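Local atomic coordinates of beta-L-arabinobiosidase (Bacteroides thetaiotaomicron, PDB entry 5MQR), a protein that hydrolyses glycosidic bonds, probably in plant pectin, and combines a beta-propeller, a carbohydrate-binding-like module and a glycoside hydrolase domain in one chain. Residues V153-Y156 and R162-T165; A925-P930 and D999-Y1004; S618-Y623 and N1065-W1070. All blocks are in the same frame, centred on the assembly; numbering follows the deposited sequence.

The three contacts sample separate parts of this long, single-chain enzyme. Contact 1 belongs to a four-stranded antiparallel sheet within the N-terminal propeller region, contact 2 to two loops of the MGH1-like glycoside hydrolase domain, and contact 3 joins a loop after strand 600-610 to the five-stranded sheet that holds strand 1064-1071. Contacts 1 and 2 lie on opposite sides of the chain's centre, their own centres about 73 Å apart; the centre of contact 3 is about 9 Å from that of the chain, and about 45 and 39 Å from those of contacts 1 and 2. Contact 1 closes first. Contact 3 spans contact 2, bringing the chain leading into the hydrolase domain against the strand that follows it.

Contact 1 of 3, residues V153-Y156 and R162-T165; sequences VGFY and RLIT
The ring of Phe-155 lies alongside the side chain of Thr-165, both pointing the same way from a non-hydrogen-bonded antiparallel pair. The strands, 148-157 and 163-170, form a beta hairpin at one edge of a four-stranded antiparallel sheet, consistent with a blade of the N-terminal propeller. Phe-155 CE1 comes within 3.5 Å of Thr-165 OG1, while Phe-155 CD1 reaches Leu-163 CD1 at 4.1 Å; Met-79 and Ala-81 of strand 74-83 also touch the ring. With OG1 of Thr-165 turned anti to its own nitrogen (chi1 -172°), the hydroxyl donates a 2.8 Å hydrogen bond to Gly-154 O, almost straight on to the carbonyl. That same oxygen receives a CA-H contact from Thr-165 CA at 3.1 Å. A valine in place of Thr-165 is likely to leave Gly-154 O without its hydroxyl donor and the side chain beside the Phe-155 ring freer to turn. On the other face of the sheet, Tyr-156 packs its CB against Ile-164 CB and extends its hydroxyl to Glu-234, its ring meeting Tyr-241 edge-to-face. Two backbone bonds close this pair, Tyr-156 N to Ile-164 O and Ile-164 N to Tyr-156 O, both 2.8 Å, the second straighter with 172° at the hydrogen.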
ATOM      1  N   VAL A 153     -25.721   8.645 -23.009  1.00 26.70           N
ATOM      2  CA  VAL A 153     -26.261   8.467 -21.666  1.00 26.16           C
ATOM      3  C   VAL A 153     -27.434   7.509 -21.782  1.00 26.11           C
ATOM      4  O   VAL A 153     -28.253   7.645 -22.686  1.00 26.15           O
ATOM      5  CB  VAL A 153     -26.728   9.803 -20.992  1.00 26.62           C
ATOM      6  CG1 VAL A 153     -27.719  10.591 -21.843  1.00 26.79           C
ATOM      7  CG2 VAL A 153     -27.332   9.538 -19.608  1.00 26.74           C
ATOM      8  N   GLY A 154     -27.488   6.556 -20.851  1.00 25.19           N
ATOM      9  CA  GLY A 154     -28.406   5.436 -20.886  1.00 25.37           C
ATOM     10  C   GLY A 154     -29.374   5.245 -19.732  1.00 25.32           C
ATOM     11  O   GLY A 154     -30.372   4.553 -19.918  1.00 25.48           O
ATOM     12  N   PHE A 155     -29.120   5.872 -18.582  1.00 24.57           N
ATOM     13  CA  PHE A 155     -29.770   5.518 -17.340  1.00 24.76           C
ATOM     14  C   PHE A 155     -29.934   6.716 -16.421  1.00 25.18           C
ATOM     15  O   PHE A 155     -29.024   7.532 -16.323  1.00 25.19           O
ATOM     16  CB  PHE A 155     -28.945   4.484 -16.570  1.00 24.12           C
ATOM     17  CG  PHE A 155     -28.912   3.114 -17.183  1.00 23.81           C
ATOM     18  CD1 PHE A 155     -30.055   2.358 -17.276  1.00 24.36           C
ATOM     19  CD2 PHE A 155     -27.721   2.557 -17.589  1.00 23.26           C
ATOM     20  CE1 PHE A 155     -30.016   1.074 -17.805  1.00 24.44           C
ATOM     21  CE2 PHE A 155     -27.676   1.283 -18.121  1.00 23.36           C
ATOM     22  CZ  PHE A 155     -28.830   0.539 -18.233  1.00 23.61           C
ATOM     23  N   TYR A 156     -31.062   6.777 -15.709  1.00 25.85           N
ATOM     24  CA  TYR A 156     -31.281   7.729 -14.601  1.00 26.31           C
ATOM     25  C   TYR A 156     -32.043   7.038 -13.469  1.00 27.16           C
ATOM     26  O   TYR A 156     -33.101   6.445 -13.700  1.00 28.36           O
ATOM     27  CB  TYR A 156     -32.101   8.941 -15.082  1.00 26.84           C
ATOM     28  CG  TYR A 156     -32.503   9.892 -13.974  1.00 27.20           C
ATOM     29  CD1 TYR A 156     -31.532  10.593 -13.274  1.00 26.94           C
ATOM     30  CD2 TYR A 156     -33.837  10.106 -13.644  1.00 27.67           C
ATOM     31  CE1 TYR A 156     -31.856  11.460 -12.259  1.00 27.47           C
ATOM     32  CE2 TYR A 156     -34.181  10.980 -12.631  1.00 28.23           C
ATOM     33  CZ  TYR A 156     -33.187  11.655 -11.932  1.00 28.28           C
ATOM     34  OH  TYR A 156     -33.465  12.556 -10.911  1.00 28.67           O
ATOM     35  N   ARG A 162     -36.970   5.102  -8.814  1.00 33.56           N
ATOM     36  CA  ARG A 162     -37.265   4.443 -10.099  1.00 33.69           C
ATOM     37  C   ARG A 162     -36.086   4.469 -11.087  1.00 32.40           C
ATOM     38  O   ARG A 162     -35.244   5.393 -11.075  1.00 31.57           O
ATOM     39  CB  ARG A 162     -38.506   5.057 -10.738  1.00 35.64           C
ATOM     40  CG  ARG A 162     -39.777   4.804  -9.923  1.00 37.81           C
ATOM     41  CD  ARG A 162     -40.926   5.620 -10.474  1.00 39.69           C
ATOM     42  NE  ARG A 162     -42.226   5.227  -9.924  1.00 41.46           N
ATOM     43  CZ  ARG A 162     -43.269   4.766 -10.623  1.00 42.66           C
ATOM     44  NH1 ARG A 162     -43.234   4.597 -11.942  1.00 42.49           N
ATOM     45  NH2 ARG A 162     -44.395   4.477  -9.985  1.00 44.69           N
ATOM     46  N   LEU A 163     -36.003   3.435 -11.921  1.00 30.77           N
ATOM     47  CA  LEU A 163     -34.917   3.330 -12.879  1.00 29.44           C
ATOM     48  C   LEU A 163     -35.472   3.664 -14.234  1.00 28.94           C
ATOM     49  O   LEU A 163     -36.357   2.982 -14.696  1.00 29.04           O
ATOM     50  CB  LEU A 163     -34.291   1.931 -12.889  1.00 28.91           C
ATOM     51  CG  LEU A 163     -33.118   1.724 -13.875  1.00 28.40           C
ATOM     52  CD1 LEU A 163     -31.973   2.707 -13.664  1.00 27.99           C
ATOM     53  CD2 LEU A 163     -32.575   0.311 -13.753  1.00 28.25           C
ATOM     54  N   ILE A 164     -34.949   4.717 -14.861  1.00 28.29           N
ATOM     55  CA  ILE A 164     -35.313   5.073 -16.233  1.00 28.23           C
ATOM     56  C   ILE A 164     -34.125   4.751 -17.138  1.00 27.46           C
ATOM     57  O   ILE A 164     -32.969   5.053 -16.793  1.00 26.84           O
ATOM     58  CB  ILE A 164     -35.698   6.565 -16.373  1.00 28.64           C
ATOM     59  CG1 ILE A 164     -36.693   7.002 -15.282  1.00 29.24           C
ATOM     60  CG2 ILE A 164     -36.282   6.860 -17.754  1.00 29.07           C
ATOM     61  CD1 ILE A 164     -37.987   6.238 -15.221  1.00 29.78           C
ATOM     62  N   THR A 165     -34.395   4.114 -18.273  1.00 27.26           N
ATOM     63  CA  THR A 165     -33.370   3.929 -19.299  1.00 26.86           C
ATOM     64  C   THR A 165     -33.783   4.741 -20.522  1.00 27.37           C
ATOM     65  O   THR A 165     -34.970   4.979 -20.740  1.00 27.26           O
ATOM     66  CB  THR A 165     -33.095   2.441 -19.612  1.00 26.39           C
ATOM     67  OG1 THR A 165     -31.956   2.317 -20.477  1.00 25.36           O
ATOM     68  CG2 THR A 165     -34.309   1.769 -20.240  1.00 26.96           C
TER

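Contact 2 of 3, residues A925-P930 and D999-Y1004; sequences AERRHP and DEVTGY
A water-mediated contact between two irregular loops joins Arg-927 to Glu-1000 within the MGH1-like glycoside hydrolase domain, one loop following strand 921-922 and the other following strand 991-992. The water lies at the edge of the Arg-927 guanidinium, in its plane, accepts from NE at 2.7 Å and donates to Glu-1000 OE2, also at 2.7 Å. The two charged groups do not touch, since Arg-927 NE and Glu-1000 OE2 are 4.8 Å apart; the water bridges them and probably lets the opposite charges favour each other. Beside this bridge Arg-927 NH2 rests 3.8 Å from Val-1001 CG2, the two side chains crossing at about a right angle. The arginine chain bends at chi3 (75°), which swings the guanidinium out of line with the preceding carbons. Each charge has a further partner: Arg-927 NH1 bonds Ser-917 O, and Glu-1000 OE1 forms a salt bridge with Arg-933, which also pairs with Asp-999. Each loop also has bonds of its own. Residues 926-929 make a type I beta turn, within which Arg-928 NH1 forms a salt bridge with Glu-926 OE1. Asp-999 OD1 accepts from Val-1001 N nearly along its C-O axis, an Asx turn, and from Thr-1002 N from above the carboxylate plane; Thr-1002 OG1 accepts from Tyr-1004 N in an ST turn. Such a bridge between irregular connections is consistent with a six-hairpin glycosidase domain.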
ATOM      1  N   ALA A 925      19.851  18.900  34.009  1.00 25.70           N
ATOM      2  CA  ALA A 925      19.507  19.521  35.277  1.00 26.46           C
ATOM      3  C   ALA A 925      18.660  20.737  34.991  1.00 26.64           C
ATOM      4  O   ALA A 925      18.774  21.363  33.926  1.00 26.63           O
ATOM      5  CB  ALA A 925      20.766  19.928  36.036  1.00 26.85           C
ATOM      6  N   GLU A 926      17.789  21.069  35.923  1.00 27.10           N
ATOM      7  CA  GLU A 926      16.877  22.180  35.704  1.00 27.41           C
ATOM      8  C   GLU A 926      17.660  23.482  35.499  1.00 27.63           C
ATOM      9  O   GLU A 926      18.569  23.800  36.258  1.00 27.65           O
ATOM     10  CB  GLU A 926      15.872  22.297  36.856  1.00 28.15           C
ATOM     11  CG  GLU A 926      16.504  22.538  38.223  1.00 28.80           C
ATOM     12  CD  GLU A 926      15.512  22.557  39.346  1.00 29.29           C
ATOM     13  OE1 GLU A 926      14.315  22.841  39.114  1.00 29.03           O
ATOM     14  OE2 GLU A 926      15.957  22.293  40.481  1.00 29.94           O
ATOM     15  N   ARG A 927      17.287  24.239  34.477  1.00 27.79           N
ATOM     16  CA  ARG A 927      18.029  25.448  34.100  1.00 28.21           C
ATOM     17  C   ARG A 927      18.003  26.564  35.166  1.00 29.90           C
ATOM     18  O   ARG A 927      18.940  27.370  35.238  1.00 29.94           O
ATOM     19  CB  ARG A 927      17.533  25.949  32.754  1.00 27.75           C
ATOM     20  CG  ARG A 927      17.846  24.953  31.647  1.00 27.27           C
ATOM     21  CD  ARG A 927      17.253  25.374  30.323  1.00 26.87           C
ATOM     22  NE  ARG A 927      17.999  26.472  29.723  1.00 27.12           N
ATOM     23  CZ  ARG A 927      17.537  27.299  28.780  1.00 27.28           C
ATOM     24  NH1 ARG A 927      16.298  27.190  28.289  1.00 27.23           N
ATOM     25  NH2 ARG A 927      18.327  28.260  28.322  1.00 27.39           N
ATOM     26  N   ARG A 928      16.951  26.587  35.996  1.00 31.02           N
ATOM     27  CA  ARG A 928      16.833  27.528  37.130  1.00 32.59           C
ATOM     28  C   ARG A 928      17.819  27.326  38.274  1.00 33.74           C
ATOM     29  O   ARG A 928      17.959  28.207  39.122  1.00 35.05           O
ATOM     30  CB  ARG A 928      15.417  27.478  37.736  1.00 33.02           C
ATOM     31  CG  ARG A 928      15.041  26.162  38.429  1.00 32.90           C
ATOM     32  CD  ARG A 928      13.708  26.300  39.149  1.00 33.42           C
ATOM     33  NE  ARG A 928      12.602  26.446  38.208  1.00 32.97           N
ATOM     34  CZ  ARG A 928      12.024  25.444  37.540  1.00 32.15           C
ATOM     35  NH1 ARG A 928      12.423  24.179  37.691  1.00 31.83           N
ATOM     36  NH2 ARG A 928      11.022  25.704  36.715  1.00 31.79           N
ATOM     37  N   HIS A 929      18.454  26.163  38.354  1.00 34.22           N
ATOM     38  CA  HIS A 929      19.254  25.871  39.514  1.00 35.12           C
ATOM     39  C   HIS A 929      20.555  26.694  39.508  1.00 36.11           C
ATOM     40  O   HIS A 929      21.248  26.751  38.483  1.00 35.21           O
ATOM     41  CB  HIS A 929      19.542  24.381  39.647  1.00 34.79           C
ATOM     42  CG  HIS A 929      19.972  23.999  41.020  1.00 35.02           C
ATOM     43  ND1 HIS A 929      21.287  24.019  41.404  1.00 35.19           N
ATOM     44  CD2 HIS A 929      19.262  23.638  42.112  1.00 35.62           C
ATOM     45  CE1 HIS A 929      21.381  23.680  42.676  1.00 35.90           C
ATOM     46  NE2 HIS A 929      20.165  23.437  43.129  1.00 36.24           N
ATOM     47  N   PRO A 930      20.879  27.349  40.648  1.00 37.09           N
ATOM     48  CA  PRO A 930      22.068  28.213  40.663  1.00 37.65           C
ATOM     49  C   PRO A 930      23.390  27.504  40.361  1.00 37.14           C
ATOM     50  O   PRO A 930      24.329  28.149  39.924  1.00 37.81           O
ATOM     51  CB  PRO A 930      22.086  28.792  42.101  1.00 38.95           C
ATOM     52  CG  PRO A 930      20.708  28.571  42.655  1.00 39.19           C
ATOM     53  CD  PRO A 930      20.141  27.384  41.931  1.00 38.13           C
ATOM     54  N   ASP A 999      26.134  21.660  24.135  1.00 25.35           N
ATOM     55  CA  ASP A 999      25.648  22.876  24.750  1.00 25.81           C
ATOM     56  C   ASP A 999      24.146  23.042  24.476  1.00 25.60           C
ATOM     57  O   ASP A 999      23.707  22.958  23.333  1.00 24.94           O
ATOM     58  CB  ASP A 999      26.441  24.066  24.209  1.00 26.37           C
ATOM     59  CG  ASP A 999      26.124  25.347  24.931  1.00 27.30           C
ATOM     60  OD1 ASP A 999      24.972  25.830  24.839  1.00 27.86           O
ATOM     61  OD2 ASP A 999      27.013  25.865  25.616  1.00 27.60           O
ATOM     62  N   GLU A1000      23.375  23.249  25.543  1.00 25.55           N
ATOM     63  CA  GLU A1000      21.913  23.273  25.468  1.00 25.81           C
ATOM     64  C   GLU A1000      21.340  24.489  24.729  1.00 26.21           C
ATOM     65  O   GLU A1000      20.243  24.407  24.146  1.00 25.79           O
ATOM     66  CB  GLU A1000      21.283  23.154  26.877  1.00 26.28           C
ATOM     67  CG  GLU A1000      21.262  24.428  27.742  1.00 27.26           C
ATOM     68  CD  GLU A1000      22.616  24.868  28.326  1.00 27.86           C
ATOM     69  OE1 GLU A1000      23.617  24.099  28.265  1.00 27.66           O
ATOM     70  OE2 GLU A1000      22.675  26.001  28.884  1.00 29.03           O
ATOM     71  N   VAL A1001      22.072  25.608  24.782  1.00 26.55           N
ATOM     72  CA  VAL A1001      21.691  26.864  24.100  1.00 27.05           C
ATOM     73  C   VAL A1001      22.243  26.948  22.666  1.00 26.56           C
ATOM     74  O   VAL A1001      21.532  27.413  21.767  1.00 25.78           O
ATOM     75  CB  VAL A1001      22.162  28.107  24.893  1.00 27.84           C
ATOM     76  CG1 VAL A1001      21.876  29.428  24.152  1.00 28.12           C
ATOM     77  CG2 VAL A1001      21.522  28.133  26.276  1.00 28.15           C
ATOM     78  N   THR A1002      23.505  26.544  22.473  1.00 26.30           N
ATOM     79  CA  THR A1002      24.207  26.787  21.202  1.00 26.09           C
ATOM     80  C   THR A1002      24.252  25.609  20.305  1.00 24.95           C
ATOM     81  O   THR A1002      24.525  25.779  19.155  1.00 25.19           O
ATOM     82  CB  THR A1002      25.665  27.258  21.357  1.00 26.53           C
ATOM     83  OG1 THR A1002      26.475  26.212  21.898  1.00 25.90           O
ATOM     84  CG2 THR A1002      25.725  28.457  22.251  1.00 27.72           C
ATOM     85  N   GLY A1003      24.026  24.418  20.828  1.00 24.54           N
ATOM     86  CA  GLY A1003      24.102  23.198  20.035  1.00 23.96           C
ATOM     87  C   GLY A1003      25.521  22.675  19.823  1.00 23.86           C
ATOM     88  O   GLY A1003      25.702  21.631  19.200  1.00 22.76           O
ATOM     89  N   TYR A1004      26.520  23.384  20.355  1.00 24.02           N
ATOM     90  CA  TYR A1004      27.907  23.002  20.164  1.00 24.46           C
ATOM     91  C   TYR A1004      28.196  21.667  20.820  1.00 23.72           C
ATOM     92  O   TYR A1004      28.012  21.511  22.017  1.00 24.02           O
ATOM     93  CB  TYR A1004      28.839  24.059  20.759  1.00 24.73           C
ATOM     94  CG  TYR A1004      30.307  23.770  20.579  1.00 25.07           C
ATOM     95  CD1 TYR A1004      30.843  23.453  19.321  1.00 24.99           C
ATOM     96  CD2 TYR A1004      31.184  23.850  21.660  1.00 25.51           C
ATOM     97  CE1 TYR A1004      32.212  23.212  19.166  1.00 25.09           C
ATOM     98  CE2 TYR A1004      32.551  23.627  21.508  1.00 25.58           C
ATOM     99  CZ  TYR A1004      33.061  23.302  20.267  1.00 25.35           C
ATOM    100  OH  TYR A1004      34.413  23.087  20.153  1.00 25.15           O
TER
HETATM  101  O   HOH W   1      20.541  27.171  30.085  1.00 29.89           O

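Contact 3 of 3, residues S618-Y623 and N1065-W1070; sequences SAFLKY and NLTILW
Leu-1069 sets CD2 over the centre of the Phe-620 ring, 3.9 Å from the centroid and only 6° off the ring normal, a CH-pi contact with the methyl squarely over the face. The leucine reaches this place with CG lodged between its own nitrogen and carbonyl carbon (chi1 66°). Two residues back along the strand, Thr-1067 brings CG2 to 4.0 Å from Phe-620 CD1 and holds OG1 3.7 Å from Ala-619 CB. Thr-1067 and Leu-1069 alternate with residues on the other side of strand 1064-1071, part of a five-stranded antiparallel sheet, four of whose strands fall in a region that resembles the C-terminal domain of family 65 glycosyl hydrolases. Residues 618-623, from the loop between strand 600-610 and helix 627-636, lie across this face of the sheet. No hydrogen bond passes directly between the segments; Asp-1057 of the adjacent strand 1053-1061 links them instead. Its OD1 takes Ala-619 N and its OD2 Phe-620 N and Leu-621 N, three bonds that hold the loop's backbone; OD1 also bonds Thr-1067 OG1. Phe-1086 meets the Phe-620 ring, their planes at about 60°. Within the loop, Lys-622 NZ reaches back to Ser-618 O at 2.9 Å.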
ATOM      1  N   SER A 618      10.175  -7.189   3.807  1.00 24.09           N
ATOM      2  CA  SER A 618       9.586  -5.851   3.778  1.00 23.38           C
ATOM      3  C   SER A 618       8.429  -5.802   2.787  1.00 23.89           C
ATOM      4  O   SER A 618       8.600  -6.114   1.642  1.00 23.61           O
ATOM      5  CB  SER A 618      10.636  -4.821   3.370  1.00 23.16           C
ATOM      6  OG  SER A 618      10.209  -3.489   3.664  1.00 23.21           O
ATOM      7  N   ALA A 619       7.254  -5.383   3.233  1.00 24.11           N
ATOM      8  CA  ALA A 619       6.039  -5.472   2.421  1.00 24.17           C
ATOM      9  C   ALA A 619       5.835  -4.309   1.432  1.00 24.06           C
ATOM     10  O   ALA A 619       5.285  -4.523   0.365  1.00 25.06           O
ATOM     11  CB  ALA A 619       4.823  -5.605   3.345  1.00 24.28           C
ATOM     12  N   PHE A 620       6.213  -3.093   1.821  1.00 23.58           N
ATOM     13  CA  PHE A 620       6.041  -1.886   1.010  1.00 23.63           C
ATOM     14  C   PHE A 620       7.386  -1.230   0.698  1.00 24.53           C
ATOM     15  O   PHE A 620       7.676  -0.940  -0.473  1.00 26.70           O
ATOM     16  CB  PHE A 620       5.093  -0.903   1.702  1.00 23.43           C
ATOM     17  CG  PHE A 620       3.696  -1.415   1.825  1.00 23.55           C
ATOM     18  CD1 PHE A 620       3.371  -2.376   2.798  1.00 23.91           C
ATOM     19  CD2 PHE A 620       2.704  -0.990   0.949  1.00 23.50           C
ATOM     20  CE1 PHE A 620       2.089  -2.885   2.905  1.00 23.42           C
ATOM     21  CE2 PHE A 620       1.420  -1.500   1.049  1.00 23.57           C
ATOM     22  CZ  PHE A 620       1.120  -2.456   2.025  1.00 24.10           C
ATOM     23  N   LEU A 621       8.238  -1.028   1.701  1.00 23.29           N
ATOM     24  CA  LEU A 621       9.528  -0.372   1.468  1.00 22.82           C
ATOM     25  C   LEU A 621      10.587  -1.354   0.991  1.00 23.52           C
ATOM     26  O   LEU A 621      10.566  -2.535   1.359  1.00 22.73           O
ATOM     27  CB  LEU A 621      10.013   0.318   2.758  1.00 22.63           C
ATOM     28  CG  LEU A 621       9.023   1.315   3.387  1.00 21.69           C
ATOM     29  CD1 LEU A 621       9.621   1.948   4.635  1.00 22.13           C
ATOM     30  CD2 LEU A 621       8.576   2.389   2.397  1.00 21.22           C
ATOM     31  N   LYS A 622      11.515  -0.847   0.178  1.00 23.87           N
ATOM     32  CA  LYS A 622      12.625  -1.629  -0.327  1.00 25.13           C
ATOM     33  C   LYS A 622      13.945  -0.933  -0.039  1.00 24.62           C
ATOM     34  O   LYS A 622      14.068   0.291  -0.163  1.00 22.70           O
ATOM     35  CB  LYS A 622      12.464  -1.864  -1.835  1.00 27.30           C
ATOM     36  CG  LYS A 622      11.206  -2.679  -2.227  1.00 29.15           C
ATOM     37  CD  LYS A 622      11.286  -4.130  -1.752  1.00 31.42           C
ATOM     38  CE  LYS A 622       9.933  -4.714  -1.297  1.00 33.90           C
ATOM     39  NZ  LYS A 622      10.086  -6.173  -0.904  1.00 35.18           N
ATOM     40  N   TYR A 623      14.937  -1.729   0.354  1.00 24.81           N
ATOM     41  CA  TYR A 623      16.210  -1.192   0.766  1.00 24.16           C
ATOM     42  C   TYR A 623      16.864  -0.391  -0.354  1.00 24.16           C
ATOM     43  O   TYR A 623      17.465   0.640  -0.076  1.00 24.16           O
ATOM     44  CB  TYR A 623      17.164  -2.279   1.299  1.00 24.58           C
ATOM     45  CG  TYR A 623      18.459  -1.647   1.745  1.00 23.86           C
ATOM     46  CD1 TYR A 623      18.503  -0.910   2.917  1.00 23.67           C
ATOM     47  CD2 TYR A 623      19.612  -1.681   0.934  1.00 23.78           C
ATOM     48  CE1 TYR A 623      19.658  -0.241   3.299  1.00 23.77           C
ATOM     49  CE2 TYR A 623      20.788  -1.031   1.334  1.00 23.89           C
ATOM     50  CZ  TYR A 623      20.789  -0.312   2.526  1.00 23.76           C
ATOM     51  OH  TYR A 623      21.888   0.389   2.961  1.00 25.47           O
ATOM     52  N   ASN A1065       7.011 -10.593  10.423  1.00 22.16           N
ATOM     53  CA  ASN A1065       7.483  -9.361   9.798  1.00 22.60           C
ATOM     54  C   ASN A1065       6.386  -8.304   9.845  1.00 22.69           C
ATOM     55  O   ASN A1065       5.345  -8.509   9.228  1.00 23.06           O
ATOM     56  CB  ASN A1065       7.891  -9.620   8.349  1.00 22.54           C
ATOM     57  CG  ASN A1065       9.060 -10.588   8.250  1.00 22.63           C
ATOM     58  OD1 ASN A1065      10.107 -10.370   8.853  1.00 22.36           O
ATOM     59  ND2 ASN A1065       8.877 -11.660   7.520  1.00 22.48           N
ATOM     60  N   LEU A1066       6.590  -7.199  10.577  1.00 22.43           N
ATOM     61  CA  LEU A1066       5.530  -6.193  10.707  1.00 22.58           C
ATOM     62  C   LEU A1066       5.783  -4.986   9.874  1.00 22.05           C
ATOM     63  O   LEU A1066       6.936  -4.603   9.616  1.00 22.16           O
ATOM     64  CB  LEU A1066       5.280  -5.730  12.159  1.00 23.42           C
ATOM     65  CG  LEU A1066       5.049  -6.736  13.284  1.00 24.32           C
ATOM     66  CD1 LEU A1066       4.501  -6.052  14.546  1.00 25.45           C
ATOM     67  CD2 LEU A1066       4.147  -7.853  12.882  1.00 24.51           C
ATOM     68  N   THR A1067       4.675  -4.374   9.482  1.00 22.03           N
ATOM     69  CA  THR A1067       4.675  -3.081   8.813  1.00 22.15           C
ATOM     70  C   THR A1067       3.663  -2.199   9.503  1.00 22.05           C
ATOM     71  O   THR A1067       2.558  -2.637   9.787  1.00 22.54           O
ATOM     72  CB  THR A1067       4.230  -3.222   7.357  1.00 21.73           C
ATOM     73  OG1 THR A1067       4.956  -4.286   6.763  1.00 21.79           O
ATOM     74  CG2 THR A1067       4.429  -1.952   6.588  1.00 21.45           C
ATOM     75  N   ILE A1068       4.032  -0.960   9.763  1.00 21.93           N
ATOM     76  CA  ILE A1068       3.094   0.012  10.304  1.00 21.94           C
ATOM     77  C   ILE A1068       3.162   1.200   9.376  1.00 21.34           C
ATOM     78  O   ILE A1068       4.229   1.735   9.132  1.00 20.39           O
ATOM     79  CB  ILE A1068       3.495   0.479  11.728  1.00 22.24           C
ATOM     80  CG1 ILE A1068       3.492  -0.701  12.703  1.00 22.54           C
ATOM     81  CG2 ILE A1068       2.584   1.612  12.199  1.00 22.46           C
ATOM     82  CD1 ILE A1068       4.305  -0.459  13.953  1.00 23.06           C
ATOM     83  N   LEU A1069       2.008   1.615   8.890  1.00 21.59           N
ATOM     84  CA  LEU A1069       1.954   2.725   8.007  1.00 22.23           C
ATOM     85  C   LEU A1069       0.749   3.612   8.199  1.00 21.89           C
ATOM     86  O   LEU A1069      -0.292   3.209   8.734  1.00 22.28           O
ATOM     87  CB  LEU A1069       2.052   2.252   6.558  1.00 22.91           C
ATOM     88  CG  LEU A1069       0.955   1.408   5.907  1.00 23.62           C
ATOM     89  CD1 LEU A1069      -0.237   2.256   5.447  1.00 23.46           C
ATOM     90  CD2 LEU A1069       1.561   0.645   4.724  1.00 23.35           C
ATOM     91  N   TRP A1070       0.940   4.828   7.729  1.00 21.18           N
ATOM     92  CA  TRP A1070      -0.024   5.887   7.818  1.00 21.62           C
ATOM     93  C   TRP A1070      -0.073   6.526   6.444  1.00 21.54           C
ATOM     94  O   TRP A1070       0.959   6.812   5.858  1.00 20.30           O
ATOM     95  CB  TRP A1070       0.417   6.921   8.855  1.00 21.58           C
ATOM     96  CG  TRP A1070      -0.352   8.196   8.776  1.00 21.84           C
ATOM     97  CD1 TRP A1070       0.118   9.392   8.353  1.00 22.01           C
ATOM     98  CD2 TRP A1070      -1.749   8.394   9.078  1.00 21.91           C
ATOM     99  NE1 TRP A1070      -0.888  10.338   8.390  1.00 22.21           N
ATOM    100  CE2 TRP A1070      -2.040   9.755   8.837  1.00 22.01           C
ATOM    101  CE3 TRP A1070      -2.771   7.559   9.548  1.00 22.23           C
ATOM    102  CZ2 TRP A1070      -3.320  10.313   9.050  1.00 22.38           C
ATOM    103  CZ3 TRP A1070      -4.062   8.117   9.767  1.00 22.86           C
ATOM    104  CH2 TRP A1070      -4.314   9.481   9.518  1.00 22.67           C
TER